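Hypothetical protein (Geobacillus stearothermophilus, PDB 1SFS) is of unknown function but may be a bacterial lysozyme, with a glycoside hydrolase-like domain. Local coordinates at residues A[36-44]-A[74-83]; A[196-204]-A[211-219]. One frame throughout, in Å; residues are numbered along the deposited sequence. Where two conformers were deposited one is given.

Interaction 1: A[36-44]-A[74-83]; sequences QVVTDQLFQ and EIVRIRNYGV
The Y81 side chain lies flat against F43 from CB to CZ and ends on D40. Y81 CB lies over the F43 face, 4.0 Å from the ring centroid; with CG anti to the carbonyl carbon (chi1 -58°), the ring continues across that face. Y81 CD1 comes within 3.4 Å of F43 CE2, and Y81 CZ lies 3.5 Å from F43 CD2. A centroid separation of 3.6 Å and planes 5° apart define a face-to-face stack, the side chains running in opposite directions. At the tip, Y81 OH donates to D40 OD1 in a very short bond of 2.5 Å, the carboxylate oxygen sitting near the ring plane at its edge. The same oxygen takes Q44 NE2 on its syn side and is therefore gripped by two donors, while Q44 OE1 is held by R47. At the other end of the contact, V38 N points straight (180°) at E74 OE1, 2.8 Å away, meeting it from above the carboxylate plane; R77 has two conformers, in one of which NE and NH1 both reach V38 O side-on. E74 OE1 also forms a salt bridge with R58 of strand 55-59. T39 OG1 caps its helix, accepting from L42 N. The contact joins the loop and first turn leading into helix 40-49 to helix 72-80 and the residues just after it, in a parallel beta-alpha-beta succession consistent with the beta/alpha-barrel fold of glycoside hydrolase-like domains.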
ATOM      1  N   GLN A  36      -8.971   9.685  -3.949  1.00  9.98           N
ATOM      2  CA  GLN A  36      -9.076  11.141  -3.808  1.00 10.67           C
ATOM      3  C   GLN A  36      -8.451  11.605  -2.492  1.00 10.17           C
ATOM      4  O   GLN A  36      -8.241  10.876  -1.530  1.00 10.08           O
ATOM      5  CB  GLN A  36     -10.517  11.592  -4.064  1.00 15.92           C
ATOM      6  CG  GLN A  36     -11.358  11.294  -2.888  1.00 14.85           C
ATOM      7  CD  GLN A  36     -12.840  11.510  -3.254  1.00 24.65           C
ATOM      8  OE1 GLN A  36     -13.491  10.734  -3.917  1.00 21.99           O
ATOM      9  NE2 GLN A  36     -13.438  12.588  -2.742  1.00 39.30           N
ATOM     10  N   VAL A  37      -8.151  12.913  -2.482  1.00 10.49           N
ATOM     11  CA  VAL A  37      -7.616  13.626  -1.336  1.00 10.22           C
ATOM     12  C   VAL A  37      -8.508  13.487  -0.102  1.00 10.23           C
ATOM     13  O   VAL A  37      -9.757  13.602  -0.201  1.00 11.53           O
ATOM     14  CB  VAL A  37      -7.454  15.117  -1.690  1.00 11.76           C
ATOM     15  CG1 VAL A  37      -7.179  16.032  -0.501  1.00 12.79           C
ATOM     16  CG2 VAL A  37      -6.404  15.250  -2.766  1.00 13.85           C
ATOM     17  N   VAL A  38      -7.851  13.348   1.034  1.00 10.16           N
ATOM     18  CA  VAL A  38      -8.563  13.368   2.308  1.00 10.21           C
ATOM     19  C   VAL A  38      -8.819  14.816   2.674  1.00 11.14           C
ATOM     20  O   VAL A  38      -7.975  15.456   3.277  1.00 15.77           O
ATOM     21  CB  VAL A  38      -7.778  12.671   3.398  1.00 10.35           C
ATOM     22  CG1 VAL A  38      -8.648  12.541   4.650  1.00 12.64           C
ATOM     23  CG2 VAL A  38      -7.323  11.289   2.977  1.00 11.15           C
ATOM     24  N   THR A  39      -9.966  15.321   2.374  1.00  9.82           N
ATOM     25  CA  THR A  39     -10.462  16.585   2.899  1.00  9.54           C
ATOM     26  C   THR A  39     -11.085  16.323   4.241  1.00  9.57           C
ATOM     27  O   THR A  39     -11.382  15.185   4.629  1.00 10.12           O
ATOM     28  CB  THR A  39     -11.511  17.147   1.915  1.00 10.95           C
ATOM     29  OG1 THR A  39     -12.580  16.209   1.897  1.00 12.36           O
ATOM     30  CG2 THR A  39     -10.914  17.455   0.548  1.00 12.95           C
ATOM     31  N   ASP A  40     -11.359  17.396   4.982  1.00 10.35           N
ATOM     32  CA  ASP A  40     -12.089  17.213   6.239  1.00 10.84           C
ATOM     33  C   ASP A  40     -13.429  16.572   6.000  1.00 10.13           C
ATOM     34  O   ASP A  40     -13.873  15.715   6.763  1.00 11.46           O
ATOM     35  CB  ASP A  40     -12.297  18.505   7.016  1.00 13.63           C
ATOM     36  CG  ASP A  40     -12.924  18.211   8.403  1.00 16.37           C
ATOM     37  OD1 ASP A  40     -12.311  17.544   9.257  1.00 19.86           O
ATOM     38  OD2 ASP A  40     -14.055  18.675   8.700  1.00 20.22           O
ATOM     39  N   GLN A  41     -14.077  16.976   4.897  0.61  9.80           N
ATOM     40  CA  GLN A  41     -15.380  16.390   4.533  0.61 10.14           C
ATOM     41  C   GLN A  41     -15.293  14.879   4.352  0.61 10.23           C
ATOM     42  O   GLN A  41     -16.149  14.178   4.907  0.61 11.46           O
ATOM     43  CB  GLN A  41     -15.989  17.097   3.334  0.61 11.25           C
ATOM     44  CG  GLN A  41     -16.592  18.435   3.750  0.61 10.06           C
ATOM     45  CD  GLN A  41     -17.923  18.477   4.455  0.61 15.40           C
ATOM     46  OE1 GLN A  41     -18.510  17.443   4.750  0.61 21.71           O
ATOM     47  NE2 GLN A  41     -18.509  19.640   4.769  0.61 16.92           N
ATOM     48  N   LEU A  42     -14.284  14.380   3.654  1.00  9.88           N
ATOM     49  CA  LEU A  42     -14.157  12.948   3.427  1.00 10.01           C
ATOM     50  C   LEU A  42     -13.797  12.258   4.731  1.00  9.65           C
ATOM     51  O   LEU A  42     -14.313  11.180   5.024  1.00 10.87           O
ATOM     52  CB  LEU A  42     -13.126  12.655   2.339  1.00 10.38           C
ATOM     53  CG  LEU A  42     -12.917  11.188   1.992  1.00 10.61           C
ATOM     54  CD1 LEU A  42     -14.191  10.467   1.592  1.00 15.09           C
ATOM     55  CD2 LEU A  42     -11.901  11.041   0.911  1.00 12.25           C
ATOM     56  N   PHE A  43     -12.894  12.825   5.527  1.00  9.35           N
ATOM     57  CA  PHE A  43     -12.573  12.228   6.842  1.00  9.79           C
ATOM     58  C   PHE A  43     -13.798  12.122   7.666  1.00  9.87           C
ATOM     59  O   PHE A  43     -14.021  11.056   8.303  1.00 11.20           O
ATOM     60  CB  PHE A  43     -11.441  13.048   7.514  1.00 10.23           C
ATOM     61  CG  PHE A  43     -11.202  12.548   8.908  1.00 10.25           C
ATOM     62  CD1 PHE A  43     -10.509  11.406   9.216  1.00 11.77           C
ATOM     63  CD2 PHE A  43     -11.747  13.265   9.976  1.00 12.68           C
ATOM     64  CE1 PHE A  43     -10.385  10.920  10.548  1.00 12.12           C
ATOM     65  CE2 PHE A  43     -11.659  12.849  11.280  1.00 14.21           C
ATOM     66  CZ  PHE A  43     -11.003  11.683  11.506  1.00 13.91           C
ATOM     67  N   GLN A  44     -14.572  13.171   7.768  1.00 10.98           N
ATOM     68  CA  GLN A  44     -15.783  13.103   8.613  1.00 12.64           C
ATOM     69  C   GLN A  44     -16.776  12.111   8.085  1.00 13.16           C
ATOM     70  O   GLN A  44     -17.459  11.465   8.910  1.00 15.31           O
ATOM     71  CB  GLN A  44     -16.379  14.519   8.728  1.00 14.44           C
ATOM     72  CG  GLN A  44     -15.495  15.548   9.414  1.00 13.73           C
ATOM     73  CD  GLN A  44     -14.981  15.255  10.802  1.00 15.40           C
ATOM     74  OE1 GLN A  44     -15.554  14.441  11.536  1.00 18.36           O
ATOM     75  NE2 GLN A  44     -13.849  15.830  11.191  1.00 17.54           N
ATOM     76  N   GLU A  74      -2.259  18.099   2.705  1.00 10.28           N
ATOM     77  CA  GLU A  74      -3.086  16.958   3.017  1.00  9.86           C
ATOM     78  C   GLU A  74      -2.437  16.084   4.097  1.00  8.94           C
ATOM     79  O   GLU A  74      -3.160  15.605   4.980  1.00 10.09           O
ATOM     80  CB  GLU A  74      -3.322  16.156   1.746  1.00  9.72           C
ATOM     81  CG  GLU A  74      -4.188  14.939   1.972  1.00  9.55           C
ATOM     82  CD  GLU A  74      -4.380  14.017   0.794  1.00  9.46           C
ATOM     83  OE1 GLU A  74      -5.087  13.021   0.990  1.00  9.69           O
ATOM     84  OE2 GLU A  74      -3.841  14.279  -0.314  1.00 10.95           O
ATOM     85  N   ILE A  75      -1.141  15.851   4.029  1.00  9.06           N
ATOM     86  CA  ILE A  75      -0.508  15.058   5.078  1.00  8.98           C
ATOM     87  C   ILE A  75      -0.683  15.686   6.447  1.00  9.66           C
ATOM     88  O   ILE A  75      -0.966  14.986   7.413  1.00 10.14           O
ATOM     89  CB  ILE A  75       0.980  14.828   4.707  1.00  9.17           C
ATOM     90  CG1 ILE A  75       1.053  13.915   3.454  1.00 10.50           C
ATOM     91  CG2 ILE A  75       1.741  14.280   5.892  1.00 10.57           C
ATOM     92  CD1 ILE A  75       2.429  13.777   2.886  1.00 12.62           C
ATOM     93  N   VAL A  76      -0.511  17.012   6.532  1.00  9.97           N
ATOM     94  CA  VAL A  76      -0.713  17.704   7.781  1.00 11.57           C
ATOM     95  C   VAL A  76      -2.110  17.437   8.293  1.00 10.32           C
ATOM     96  O   VAL A  76      -2.332  17.151   9.496  1.00 11.95           O
ATOM     97  CB  VAL A  76      -0.481  19.237   7.628  1.00 14.27           C
ATOM     98  CG1 VAL A  76      -1.037  20.013   8.797  1.00 18.74           C
ATOM     99  CG2 VAL A  76       1.013  19.506   7.443  1.00 17.52           C
ATOM    100  N   ARG A  77      -3.110  17.534   7.432  0.71 10.81           N
ATOM    101  CA  ARG A  77      -4.450  17.285   7.950  0.71 10.51           C
ATOM    102  C   ARG A  77      -4.654  15.847   8.430  0.71  9.12           C
ATOM    103  O   ARG A  77      -5.225  15.597   9.491  0.71  9.54           O
ATOM    104  CB  ARG A  77      -5.428  17.700   6.854  0.71 11.72           C
ATOM    105  CG  ARG A  77      -6.855  17.409   7.267  0.71 14.50           C
ATOM    106  CD  ARG A  77      -7.868  18.054   6.325  0.71 17.11           C
ATOM    107  NE  ARG A  77      -7.576  17.722   4.949  0.71 15.36           N
ATOM    108  CZ  ARG A  77      -6.974  18.418   4.006  0.71 14.78           C
ATOM    109  NH1 ARG A  77      -6.787  17.914   2.841  0.71 16.34           N
ATOM    110  NH2 ARG A  77      -6.576  19.678   4.251  0.71 18.40           N
ATOM    111  N   ILE A  78      -4.183  14.862   7.600  1.00  9.18           N
ATOM    112  CA  ILE A  78      -4.370  13.489   8.014  1.00  8.77           C
ATOM    113  C   ILE A  78      -3.755  13.260   9.390  1.00  9.07           C
ATOM    114  O   ILE A  78      -4.362  12.661  10.273  1.00  9.69           O
ATOM    115  CB  ILE A  78      -3.806  12.525   6.932  1.00  9.06           C
ATOM    116  CG1 ILE A  78      -4.580  12.669   5.617  1.00  9.80           C
ATOM    117  CG2 ILE A  78      -3.835  11.105   7.439  1.00 10.82           C
ATOM    118  CD1 ILE A  78      -3.926  11.957   4.445  1.00 11.33           C
ATOM    119  N   ARG A  79      -2.528  13.735   9.566  1.00  9.18           N
ATOM    120  CA  ARG A  79      -1.851  13.552  10.841  1.00 10.03           C
ATOM    121  C   ARG A  79      -2.554  14.295  11.945  1.00  9.57           C
ATOM    122  O   ARG A  79      -2.502  13.864  13.109  1.00 10.76           O
ATOM    123  CB  ARG A  79      -0.389  13.948  10.716  1.00 12.00           C
ATOM    124  CG  ARG A  79       0.378  13.078   9.724  1.00 13.31           C
ATOM    125  CD  ARG A  79       1.847  13.298   9.631  1.00 15.52           C
ATOM    126  NE  ARG A  79       2.481  12.743  10.853  1.00 17.68           N
ATOM    127  CZ  ARG A  79       3.010  13.346  11.900  1.00 19.20           C
ATOM    128  NH1 ARG A  79       3.519  12.556  12.869  1.00 24.80           N
ATOM    129  NH2 ARG A  79       3.013  14.648  11.955  1.00 23.84           N
ATOM    130  N   ASN A  80      -3.228  15.407  11.660  1.00 10.16           N
ATOM    131  CA  ASN A  80      -3.992  16.150  12.667  1.00 10.49           C
ATOM    132  C   ASN A  80      -5.083  15.310  13.255  1.00  9.18           C
ATOM    133  O   ASN A  80      -5.476  15.542  14.414  1.00 10.76           O
ATOM    134  CB  ASN A  80      -4.477  17.434  12.027  1.00 13.96           C
ATOM    135  CG  ASN A  80      -5.666  18.068  12.693  1.00 14.53           C
ATOM    136  OD1 ASN A  80      -6.785  17.808  12.419  1.00 26.79           O
ATOM    137  ND2 ASN A  80      -5.315  18.919  13.594  1.00 21.18           N
ATOM    138  N   TYR A  81      -5.615  14.320  12.539  1.00  8.90           N
ATOM    139  CA  TYR A  81      -6.617  13.403  13.057  1.00  9.05           C
ATOM    140  C   TYR A  81      -6.043  12.209  13.798  1.00  9.32           C
ATOM    141  O   TYR A  81      -6.773  11.323  14.227  1.00 10.54           O
ATOM    142  CB  TYR A  81      -7.508  12.940  11.916  1.00 10.58           C
ATOM    143  CG  TYR A  81      -8.208  14.004  11.162  1.00 12.62           C
ATOM    144  CD1 TYR A  81      -8.983  14.946  11.752  1.00 17.30           C
ATOM    145  CD2 TYR A  81      -8.062  14.018   9.769  1.00 15.91           C
ATOM    146  CE1 TYR A  81      -9.624  15.917  10.955  1.00 18.41           C
ATOM    147  CE2 TYR A  81      -8.644  14.913   8.964  1.00 17.56           C
ATOM    148  CZ  TYR A  81      -9.421  15.870   9.594  1.00 17.49           C
ATOM    149  OH  TYR A  81     -10.018  16.791   8.741  1.00 28.84           O
ATOM    150  N   GLY A  82      -4.703  12.159  13.920  1.00  9.65           N
ATOM    151  CA  GLY A  82      -4.112  10.975  14.548  1.00 10.45           C
ATOM    152  C   GLY A  82      -4.115   9.748  13.644  1.00 10.46           C
ATOM    153  O   GLY A  82      -4.080   8.598  14.154  1.00 12.76           O
ATOM    154  N   VAL A  83      -4.199   9.984  12.330  1.00  8.94           N
ATOM    155  CA  VAL A  83      -4.234   8.931  11.323  1.00  8.78           C
ATOM    156  C   VAL A  83      -2.867   8.869  10.648  1.00  8.71           C
ATOM    157  O   VAL A  83      -2.249   9.902  10.372  1.00 10.14           O
ATOM    158  CB  VAL A  83      -5.358   9.279  10.326  1.00  8.40           C
ATOM    159  CG1 VAL A  83      -5.411   8.234   9.178  1.00  9.51           C
ATOM    160  CG2 VAL A  83      -6.697   9.331  10.999  1.00  9.97           C
TER

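Interaction 2: A[196-204]-A[211-219]; sequences QKAPRYQPA and NVWVWQYGR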
ATOM      1  N   GLN A 196     -16.590  -1.650  13.197  0.73 15.55           N
ATOM      2  CA  GLN A 196     -16.942  -2.574  14.287  0.73 17.59           C
ATOM      3  C   GLN A 196     -17.455  -3.902  13.751  0.73 17.20           C
ATOM      4  O   GLN A 196     -17.487  -4.867  14.519  0.73 19.70           O
ATOM      5  CB  GLN A 196     -17.943  -1.921  15.245  0.73 19.00           C
ATOM      6  CG  GLN A 196     -17.309  -0.742  15.966  0.73 22.00           C
ATOM      7  CD  GLN A 196     -16.025  -0.957  16.737  0.73 27.08           C
ATOM      8  OE1 GLN A 196     -15.217  -0.086  17.054  0.73 35.13           O
ATOM      9  NE2 GLN A 196     -15.804  -2.208  17.094  0.73 34.88           N
ATOM     10  N   LYS A 197     -17.722  -3.968  12.464  0.55 16.81           N
ATOM     11  CA  LYS A 197     -18.211  -5.165  11.783  0.55 17.54           C
ATOM     12  C   LYS A 197     -17.127  -5.849  10.953  0.55 16.02           C
ATOM     13  O   LYS A 197     -17.436  -6.812  10.264  0.55 18.32           O
ATOM     14  CB  LYS A 197     -19.405  -4.765  10.894  0.55 19.41           C
ATOM     15  CG  LYS A 197     -20.566  -4.143  11.647  0.55 23.60           C
ATOM     16  CD  LYS A 197     -21.908  -4.118  10.935  0.55 27.25           C
ATOM     17  CE  LYS A 197     -22.336  -2.655  10.741  0.55 29.98           C
ATOM     18  NZ  LYS A 197     -23.294  -2.424   9.634  0.55 29.28           N
ATOM     19  N   ALA A 198     -15.898  -5.356  11.049  1.00 14.79           N
ATOM     20  CA  ALA A 198     -14.824  -5.908  10.209  1.00 13.94           C
ATOM     21  C   ALA A 198     -14.586  -7.383  10.518  1.00 13.67           C
ATOM     22  O   ALA A 198     -14.771  -7.817  11.667  1.00 15.10           O
ATOM     23  CB  ALA A 198     -13.551  -5.121  10.478  1.00 16.36           C
ATOM     24  N   PRO A 199     -14.162  -8.185   9.549  1.00 13.54           N
ATOM     25  CA  PRO A 199     -13.880  -9.587   9.801  1.00 13.63           C
ATOM     26  C   PRO A 199     -12.582  -9.775  10.545  1.00 12.47           C
ATOM     27  O   PRO A 199     -11.753  -8.870  10.641  1.00 13.07           O
ATOM     28  CB  PRO A 199     -13.739 -10.120   8.383  1.00 16.56           C
ATOM     29  CG  PRO A 199     -13.269  -8.961   7.562  1.00 16.42           C
ATOM     30  CD  PRO A 199     -13.968  -7.783   8.153  1.00 14.11           C
ATOM     31  N   ARG A 200     -12.377 -10.975  11.049  0.61 12.36           N
ATOM     32  CA  ARG A 200     -11.096 -11.376  11.568  0.61 11.32           C
ATOM     33  C   ARG A 200     -10.011 -11.178  10.513  0.61 10.99           C
ATOM     34  O   ARG A 200     -10.206 -11.423   9.314  0.61 11.39           O
ATOM     35  CB  ARG A 200     -11.141 -12.881  11.943  0.61 12.02           C
ATOM     36  CG  ARG A 200      -9.866 -13.366  12.635  0.61 13.18           C
ATOM     37  CD  ARG A 200     -10.002 -14.838  13.082  0.61 15.12           C
ATOM     38  NE  ARG A 200     -10.448 -15.637  11.943  0.61 16.16           N
ATOM     39  CZ  ARG A 200      -9.609 -16.212  11.078  0.61 14.75           C
ATOM     40  NH1 ARG A 200     -10.119 -16.887  10.073  0.61 17.45           N
ATOM     41  NH2 ARG A 200      -8.292 -16.150  11.163  0.61 13.74           N
ATOM     42  N   TYR A 201      -8.839 -10.753  10.964  1.00 10.76           N
ATOM     43  CA  TYR A 201      -7.720 -10.575  10.041  1.00 10.32           C
ATOM     44  C   TYR A 201      -7.295 -11.899   9.423  1.00 11.20           C
ATOM     45  O   TYR A 201      -6.825 -12.780  10.124  1.00 13.46           O
ATOM     46  CB  TYR A 201      -6.574  -9.917  10.800  1.00 11.45           C
ATOM     47  CG  TYR A 201      -5.381  -9.528   9.948  1.00 10.13           C
ATOM     48  CD1 TYR A 201      -5.430  -8.371   9.176  1.00  9.37           C
ATOM     49  CD2 TYR A 201      -4.212 -10.279   9.883  1.00 11.36           C
ATOM     50  CE1 TYR A 201      -4.390  -7.953   8.389  1.00  9.82           C
ATOM     51  CE2 TYR A 201      -3.149  -9.860   9.100  1.00 11.41           C
ATOM     52  CZ  TYR A 201      -3.241  -8.713   8.344  1.00  9.46           C
ATOM     53  OH  TYR A 201      -2.236  -8.256   7.551  1.00 11.79           O
ATOM     54  N   GLN A 202      -7.428 -12.019   8.111  0.64 10.64           N
ATOM     55  CA  GLN A 202      -7.153 -13.262   7.388  0.64 13.11           C
ATOM     56  C   GLN A 202      -6.780 -13.010   5.928  0.64 10.78           C
ATOM     57  O   GLN A 202      -7.402 -13.588   5.002  0.64 11.67           O
ATOM     58  CB  GLN A 202      -8.333 -14.255   7.511  0.64 16.30           C
ATOM     59  CG  GLN A 202      -9.643 -13.661   7.142  0.64 19.32           C
ATOM     60  CD  GLN A 202     -10.919 -14.322   7.576  0.64 22.53           C
ATOM     61  OE1 GLN A 202     -11.705 -13.525   8.078  0.64 18.92           O
ATOM     62  NE2 GLN A 202     -11.138 -15.608   7.367  0.64 23.24           N
ATOM     63  N   PRO A 203      -5.781 -12.185   5.642  1.00  9.94           N
ATOM     64  CA  PRO A 203      -5.421 -11.996   4.218  1.00  9.99           C
ATOM     65  C   PRO A 203      -4.873 -13.269   3.598  1.00 10.52           C
ATOM     66  O   PRO A 203      -4.214 -14.083   4.276  1.00 12.56           O
ATOM     67  CB  PRO A 203      -4.301 -10.978   4.294  1.00  9.77           C
ATOM     68  CG  PRO A 203      -3.710 -11.118   5.624  1.00 11.43           C
ATOM     69  CD  PRO A 203      -4.892 -11.456   6.518  1.00 10.89           C
ATOM     70  N   ALA A 204      -5.090 -13.376   2.291  1.00 10.75           N
ATOM     71  CA  ALA A 204      -4.331 -14.370   1.476  1.00 12.12           C
ATOM     72  C   ALA A 204      -2.860 -13.953   1.442  1.00  9.76           C
ATOM     73  O   ALA A 204      -2.527 -12.783   1.373  1.00 11.15           O
ATOM     74  CB  ALA A 204      -4.876 -14.398   0.076  1.00 15.56           C
ATOM     75  N   ASN A 211       5.841 -10.896   5.014  1.00  8.47           N
ATOM     76  CA  ASN A 211       5.278 -10.043   6.050  1.00  8.38           C
ATOM     77  C   ASN A 211       3.955  -9.475   5.516  1.00  7.83           C
ATOM     78  O   ASN A 211       3.948  -8.396   4.921  1.00  8.26           O
ATOM     79  CB  ASN A 211       6.233  -8.911   6.389  1.00  8.69           C
ATOM     80  CG  ASN A 211       7.572  -9.362   6.853  1.00 11.12           C
ATOM     81  OD1 ASN A 211       7.661 -10.126   7.787  1.00 13.92           O
ATOM     82  ND2 ASN A 211       8.625  -8.933   6.151  1.00 12.23           N
ATOM     83  N   VAL A 212       2.867 -10.190   5.677  1.00  8.40           N
ATOM     84  CA  VAL A 212       1.571  -9.763   5.134  1.00  8.38           C
ATOM     85  C   VAL A 212       0.857  -8.979   6.225  1.00  8.77           C
ATOM     86  O   VAL A 212       0.151  -9.530   7.079  1.00 11.18           O
ATOM     87  CB  VAL A 212       0.730 -10.920   4.584  1.00  9.37           C
ATOM     88  CG1 VAL A 212      -0.516 -10.359   3.964  1.00 11.63           C
ATOM     89  CG2 VAL A 212       1.516 -11.761   3.623  1.00 11.98           C
ATOM     90  N   TRP A 213       1.102  -7.677   6.253  1.00  7.62           N
ATOM     91  CA  TRP A 213       0.715  -6.807   7.337  1.00  8.07           C
ATOM     92  C   TRP A 213      -0.444  -5.902   7.044  1.00  7.61           C
ATOM     93  O   TRP A 213      -0.864  -5.160   7.920  1.00  8.94           O
ATOM     94  CB  TRP A 213       1.900  -5.963   7.825  1.00  8.93           C
ATOM     95  CG  TRP A 213       2.987  -6.752   8.493  1.00  9.94           C
ATOM     96  CD1 TRP A 213       3.033  -8.075   8.776  1.00 11.32           C
ATOM     97  CD2 TRP A 213       4.221  -6.155   8.948  1.00 12.77           C
ATOM     98  NE1 TRP A 213       4.251  -8.352   9.415  1.00 14.77           N
ATOM     99  CE2 TRP A 213       4.979  -7.200   9.515  1.00 15.15           C
ATOM    100  CE3 TRP A 213       4.718  -4.844   8.910  1.00 14.49           C
ATOM    101  CZ2 TRP A 213       6.238  -6.964  10.047  1.00 18.62           C
ATOM    102  CZ3 TRP A 213       5.979  -4.610   9.449  1.00 17.47           C
ATOM    103  CH2 TRP A 213       6.661  -5.665   9.982  1.00 20.38           C
ATOM    104  N   VAL A 214      -0.965  -5.902   5.837  1.00  7.33           N
ATOM    105  CA  VAL A 214      -2.137  -5.124   5.467  1.00  7.72           C
ATOM    106  C   VAL A 214      -3.038  -5.996   4.624  1.00  6.91           C
ATOM    107  O   VAL A 214      -2.543  -6.799   3.831  1.00  7.71           O
ATOM    108  CB  VAL A 214      -1.812  -3.807   4.723  1.00  8.43           C
ATOM    109  CG1 VAL A 214      -2.886  -2.767   4.999  1.00  9.82           C
ATOM    110  CG2 VAL A 214      -0.416  -3.288   5.034  1.00 11.58           C
ATOM    111  N   TRP A 215      -4.349  -5.801   4.720  1.00  7.46           N
ATOM    112  CA  TRP A 215      -5.328  -6.574   3.997  1.00  7.50           C
ATOM    113  C   TRP A 215      -6.448  -5.636   3.530  1.00  7.72           C
ATOM    114  O   TRP A 215      -7.170  -5.079   4.384  1.00  8.27           O
ATOM    115  CB  TRP A 215      -5.913  -7.656   4.904  1.00  8.25           C
ATOM    116  CG  TRP A 215      -6.966  -8.486   4.266  1.00  8.29           C
ATOM    117  CD1 TRP A 215      -7.127  -8.823   2.964  1.00  8.59           C
ATOM    118  CD2 TRP A 215      -8.066  -9.114   4.939  1.00  8.48           C
ATOM    119  NE1 TRP A 215      -8.227  -9.601   2.793  1.00  9.38           N
ATOM    120  CE2 TRP A 215      -8.832  -9.789   3.999  1.00  8.86           C
ATOM    121  CE3 TRP A 215      -8.473  -9.131   6.279  1.00  9.27           C
ATOM    122  CZ2 TRP A 215      -9.988 -10.497   4.340  1.00 10.36           C
ATOM    123  CZ3 TRP A 215      -9.621  -9.825   6.629  1.00 11.35           C
ATOM    124  CH2 TRP A 215     -10.354 -10.493   5.662  1.00 10.98           C
ATOM    125  N   GLN A 216      -6.632  -5.483   2.244  1.00  7.85           N
ATOM    126  CA  GLN A 216      -7.779  -4.754   1.684  1.00  8.30           C
ATOM    127  C   GLN A 216      -8.925  -5.770   1.588  1.00  8.57           C
ATOM    128  O   GLN A 216      -8.952  -6.580   0.665  1.00 11.23           O
ATOM    129  CB  GLN A 216      -7.449  -4.123   0.369  1.00  8.40           C
ATOM    130  CG  GLN A 216      -8.509  -3.117  -0.069  1.00  9.63           C
ATOM    131  CD  GLN A 216      -8.161  -2.591  -1.422  1.00 11.86           C
ATOM    132  OE1 GLN A 216      -8.168  -3.386  -2.382  1.00 13.63           O
ATOM    133  NE2 GLN A 216      -7.827  -1.320  -1.508  1.00 15.91           N
ATOM    134  N   TYR A 217      -9.839  -5.732   2.547  1.00  9.15           N
ATOM    135  CA  TYR A 217     -10.898  -6.716   2.577  1.00  9.75           C
ATOM    136  C   TYR A 217     -12.164  -6.298   1.850  1.00  9.97           C
ATOM    137  O   TYR A 217     -13.055  -7.126   1.635  1.00 10.96           O
ATOM    138  CB  TYR A 217     -11.201  -7.129   4.023  1.00 10.03           C
ATOM    139  CG  TYR A 217     -11.899  -6.103   4.841  1.00  9.29           C
ATOM    140  CD1 TYR A 217     -13.271  -6.045   4.895  1.00  9.97           C
ATOM    141  CD2 TYR A 217     -11.232  -5.208   5.663  1.00  9.18           C
ATOM    142  CE1 TYR A 217     -13.936  -5.111   5.669  1.00 10.28           C
ATOM    143  CE2 TYR A 217     -11.867  -4.271   6.439  1.00  9.26           C
ATOM    144  CZ  TYR A 217     -13.246  -4.221   6.458  1.00  9.54           C
ATOM    145  OH  TYR A 217     -13.874  -3.293   7.236  1.00 11.06           O
ATOM    146  N   GLY A 218     -12.242  -5.026   1.444  1.00 10.12           N
ATOM    147  CA  GLY A 218     -13.359  -4.578   0.670  1.00 11.61           C
ATOM    148  C   GLY A 218     -13.016  -3.359  -0.152  1.00 10.66           C
ATOM    149  O   GLY A 218     -12.183  -2.538   0.265  1.00 10.61           O
ATOM    150  N   ARG A 219     -13.652  -3.211  -1.306  1.00 12.88           N
ATOM    151  CA  ARG A 219     -13.492  -2.046  -2.158  1.00 13.38           C
ATOM    152  C   ARG A 219     -14.823  -1.328  -2.293  1.00 13.76           C
ATOM    153  O   ARG A 219     -15.896  -1.968  -2.325  1.00 16.44           O
ATOM    154  CB  ARG A 219     -12.948  -2.424  -3.557  1.00 14.78           C
ATOM    155  CG  ARG A 219     -11.521  -2.894  -3.534  1.00 15.52           C
ATOM    156  CD  ARG A 219     -11.081  -3.254  -4.954  1.00 17.76           C
ATOM    157  NE  ARG A 219      -9.687  -3.628  -4.980  1.00 19.28           N
ATOM    158  CZ  ARG A 219      -9.115  -4.127  -6.087  1.00 26.33           C
ATOM    159  NH1 ARG A 219      -9.719  -4.349  -7.245  1.00 41.53           N
ATOM    160  NH2 ARG A 219      -7.831  -4.415  -5.982  1.00 44.17           N
TER
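P203 lies over one face of the W215 indole, its CA 3.8 Å from the centroid of the five-membered ring and only 7° off the normal, a CH-pi contact. The Q202-P203 peptide continues the cover over the same face, and Y217 CB backs the opposite one, so the indole is sandwiched between loop and strand. Its six-membered end slides under the loop: P199 CG is 3.8 Å from W215 CH2, and the two side chains cross at a slant. Y217 CG sits between backbone N and carbonyl carbon (chi1 72°), which sets the ring under P199, whose CD lies over the face 3.9 Å from the centroid; Y217 OH is held by T193 and W30. Y201 runs antiparallel to W215, with Y201 CE1 3.8 Å from W215 CB, and its OH donates to V212 O at 2.7 Å, from 40° above the carbonyl plane. P203 CD sits 3.5 Å above the centre of the Y201 ring, so the proline meets a face of both aromatics, while P203 CG meets V212 CG1. The bond from W215 NE1 to P188 O, with both faces covered, limits rotation of the indole. With an alanine here, P203 and P199 would probably lose the surface they rest on and P188 O its indole donor. Loop 196-204 thus covers strand 211-218, which pairs antiparallel with strand 227-231 through a classic beta bulge, Y217 and G218 both facing T228.

How the interactions relate
The two interactions share no element: their centres lie 22 Å apart and their nearest atoms about 11 Å, with no touch. Both are only partly buried, although interaction 2 is nearer the middle of the chain (13 Å against 17 Å). Interaction 1 joins the entry of helix 40-49 to helix 72-80 and its C-terminal end, and mixes an aromatic stack with charged side chains that bind backbone and hydroxyl groups. Interaction 2 lays a proline-rich loop on a sheet strand and relies on CH-pi and apolar contact, with one hydrogen bond across it. Strand 29-33 connects them: it leads into 36-44, and its W30 and D33 bond to Y217 and Q216 of 211-219.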